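Local coordinates for core protein VP7 (Bluetongue virus, PDB 1BVP) that forms, as a homotrimer, the capsomers of the viral core that assemble on an inner scaffold of VP3, and probably takes part in binding a host cell surface receptor, at residues I184-R189 with I245-Y250. Numbering follows the deposited sequence.
Sequences IYLVWR and IQVVFY
Y185 and V187 bond through their backbones to Q246, V248 and F249, joining antiparallel strands 183-195 and 241-252 in the β-sandwich domain of VP7. V187 and Q246 form a regular hydrogen-bonded pair, V187 N to Q246 O at 3.0 Å and Q246 N to V187 O at 2.8 Å. Further along, a β bulge sets V248 and F249 opposite Y185: Y185 N reaches F249 O at 3.0 Å, whereas V248 N gives Y185 O a weak, bent bond.

The face bearing I184, L186, W188, I245 and V247 is largely apolar, as suits a sandwich interior. L186 CD1 meets V247 CG2 (3.7 Å), and I245 CG1 rests against W188 CB. The W188 indole swings off from strand 241-252, and its NE1 donates to M217 O.

The other face meets a second subunit. The rings of Y185 and F249 lie nearly parallel (20°) but offset, with little overlap, while Y185 CB sits over the F249 face as a CH-π contact. Their flat rings offer broad surfaces to I298 of that subunit.

R189 suits the 189/245 end because its N-H groups serve both subunits: NH2 bonds to L130 O and NE to T132 OG1 of the second subunit, besides Q246. Glutamine is long enough, extended with CG anti to its backbone N (chi1 -175°), to bring a neutral carbonyl oxygen there. R189 grips Q246 OE1 end-on, NH1 and NH2 each donating at 2.9 Å in the guanidinium plane, with the amide turned 35° from it.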
loop_
_atom_site.group_PDB
_atom_site.type_symbol
_atom_site.label_atom_id
_atom_site.label_comp_id
_atom_site.label_asym_id
_atom_site.label_seq_id
_atom_site.Cartn_x
_atom_site.Cartn_y
_atom_site.Cartn_z
ATOM N N ILE A 184 8.332 -13.633 13.970
ATOM C CA ILE A 184 6.941 -13.522 14.401
ATOM C C ILE A 184 6.943 -12.435 15.437
ATOM O O ILE A 184 7.793 -12.438 16.326
ATOM C CB ILE A 184 6.436 -14.848 15.028
ATOM C CG1 ILE A 184 6.747 -15.994 14.071
ATOM C CG2 ILE A 184 4.924 -14.800 15.265
ATOM C CD1 ILE A 184 6.215 -17.292 14.483
ATOM N N TYR A 185 6.065 -11.451 15.264
ATOM C CA TYR A 185 6.010 -10.338 16.192
ATOM C C TYR A 185 4.786 -10.486 17.075
ATOM O O TYR A 185 3.629 -10.466 16.632
ATOM C CB TYR A 185 6.068 -8.988 15.456
ATOM C CG TYR A 185 7.359 -8.828 14.671
ATOM C CD1 TYR A 185 7.489 -9.356 13.378
ATOM C CD2 TYR A 185 8.467 -8.229 15.242
ATOM C CE1 TYR A 185 8.685 -9.302 12.684
ATOM C CE2 TYR A 185 9.682 -8.162 14.552
ATOM C CZ TYR A 185 9.785 -8.706 13.269
ATOM O OH TYR A 185 10.998 -8.656 12.602
ATOM N N LEU A 186 5.109 -10.692 18.340
ATOM C CA LEU A 186 4.182 -10.950 19.411
ATOM C C LEU A 186 3.969 -9.836 20.405
ATOM O O LEU A 186 4.816 -8.963 20.571
ATOM C CB LEU A 186 4.788 -12.079 20.237
ATOM C CG LEU A 186 4.543 -13.529 19.915
ATOM C CD1 LEU A 186 4.048 -13.723 18.520
ATOM C CD2 LEU A 186 5.799 -14.277 20.181
ATOM N N VAL A 187 2.807 -9.863 21.043
ATOM C CA VAL A 187 2.553 -9.009 22.202
ATOM C C VAL A 187 1.632 -9.841 23.083
ATOM O O VAL A 187 0.737 -10.517 22.566
ATOM C CB VAL A 187 2.117 -7.512 21.959
ATOM C CG1 VAL A 187 1.923 -7.203 20.527
ATOM C CG2 VAL A 187 0.951 -7.133 22.851
ATOM N N TRP A 188 2.018 -9.996 24.356
ATOM C CA TRP A 188 1.217 -10.802 25.308
ATOM C C TRP A 188 0.550 -9.955 26.363
ATOM O O TRP A 188 1.072 -8.918 26.790
ATOM C CB TRP A 188 2.019 -11.951 25.956
ATOM C CG TRP A 188 2.971 -11.552 27.070
ATOM C CD1 TRP A 188 4.283 -11.177 26.947
ATOM C CD2 TRP A 188 2.666 -11.456 28.473
ATOM N NE1 TRP A 188 4.806 -10.837 28.176
ATOM C CE2 TRP A 188 3.836 -10.994 29.129
ATOM C CE3 TRP A 188 1.518 -11.729 29.243
ATOM C CZ2 TRP A 188 3.889 -10.790 30.509
ATOM C CZ3 TRP A 188 1.575 -11.534 30.609
ATOM C CH2 TRP A 188 2.753 -11.064 31.230
ATOM N N ARG A 189 -0.656 -10.357 26.728
ATOM C CA ARG A 189 -1.407 -9.627 27.735
ATOM C C ARG A 189 -2.003 -10.585 28.778
ATOM O O ARG A 189 -2.187 -11.793 28.528
ATOM C CB ARG A 189 -2.541 -8.886 27.046
ATOM C CG ARG A 189 -2.102 -7.919 26.009
ATOM C CD ARG A 189 -3.284 -7.303 25.310
ATOM N NE ARG A 189 -2.879 -6.454 24.181
ATOM C CZ ARG A 189 -2.715 -6.882 22.922
ATOM N NH1 ARG A 189 -2.926 -8.152 22.605
ATOM N NH2 ARG A 189 -2.333 -6.044 21.968
ATOM N N ILE A 245 -1.799 -14.169 23.706
ATOM C CA ILE A 245 -0.596 -13.879 22.934
ATOM C C ILE A 245 -1.045 -13.613 21.519
ATOM O O ILE A 245 -1.683 -14.465 20.876
ATOM C CB ILE A 245 0.394 -15.015 22.942
ATOM C CG1 ILE A 245 0.909 -15.235 24.368
ATOM C CG2 ILE A 245 1.532 -14.671 22.031
ATOM C CD1 ILE A 245 1.751 -16.507 24.504
ATOM N N GLN A 246 -0.834 -12.369 21.106
ATOM C CA GLN A 246 -1.214 -11.895 19.776
ATOM C C GLN A 246 -0.064 -11.852 18.781
ATOM O O GLN A 246 1.019 -11.342 19.116
ATOM C CB GLN A 246 -1.716 -10.480 19.881
ATOM C CG GLN A 246 -2.238 -9.958 18.590
ATOM C CD GLN A 246 -2.582 -8.479 18.661
ATOM O OE1 GLN A 246 -2.486 -7.852 19.724
ATOM N NE2 GLN A 246 -2.978 -7.910 17.522
ATOM N N VAL A 247 -0.286 -12.401 17.581
ATOM C CA VAL A 247 0.716 -12.320 16.513
ATOM C C VAL A 247 0.318 -11.053 15.734
ATOM O O VAL A 247 -0.586 -11.085 14.871
ATOM C CB VAL A 247 0.724 -13.548 15.565
ATOM C CG1 VAL A 247 1.629 -13.286 14.395
ATOM C CG2 VAL A 247 1.229 -14.769 16.292
ATOM N N VAL A 248 0.957 -9.932 16.077
ATOM C CA VAL A 248 0.647 -8.671 15.427
ATOM C C VAL A 248 0.944 -8.659 13.918
ATOM O O VAL A 248 0.185 -8.073 13.142
ATOM C CB VAL A 248 1.149 -7.463 16.227
ATOM C CG1 VAL A 248 2.293 -7.829 17.056
ATOM C CG2 VAL A 248 1.452 -6.325 15.320
ATOM N N PHE A 249 2.002 -9.360 13.507
ATOM C CA PHE A 249 2.352 -9.568 12.099
ATOM C C PHE A 249 3.568 -10.449 12.064
ATOM O O PHE A 249 4.283 -10.569 13.058
ATOM C CB PHE A 249 2.601 -8.276 11.308
ATOM C CG PHE A 249 3.825 -7.526 11.722
ATOM C CD1 PHE A 249 3.761 -6.560 12.722
ATOM C CD2 PHE A 249 5.049 -7.782 11.119
ATOM C CE1 PHE A 249 4.910 -5.859 13.120
ATOM C CE2 PHE A 249 6.199 -7.083 11.514
ATOM C CZ PHE A 249 6.126 -6.124 12.515
ATOM N N TYR A 250 3.778 -11.113 10.939
ATOM C CA TYR A 250 4.946 -11.974 10.792
ATOM C C TYR A 250 5.559 -11.759 9.399
ATOM O O TYR A 250 4.895 -11.194 8.519
ATOM C CB TYR A 250 4.572 -13.451 10.978
ATOM C CG TYR A 250 3.661 -14.043 9.911
ATOM C CD1 TYR A 250 2.306 -13.703 9.854
ATOM C CD2 TYR A 250 4.145 -14.986 8.990
ATOM C CE1 TYR A 250 1.443 -14.298 8.901
ATOM C CE2 TYR A 250 3.296 -15.593 8.040
ATOM C CZ TYR A 250 1.954 -15.247 8.016
ATOM O OH TYR A 250 1.081 -15.923 7.195
#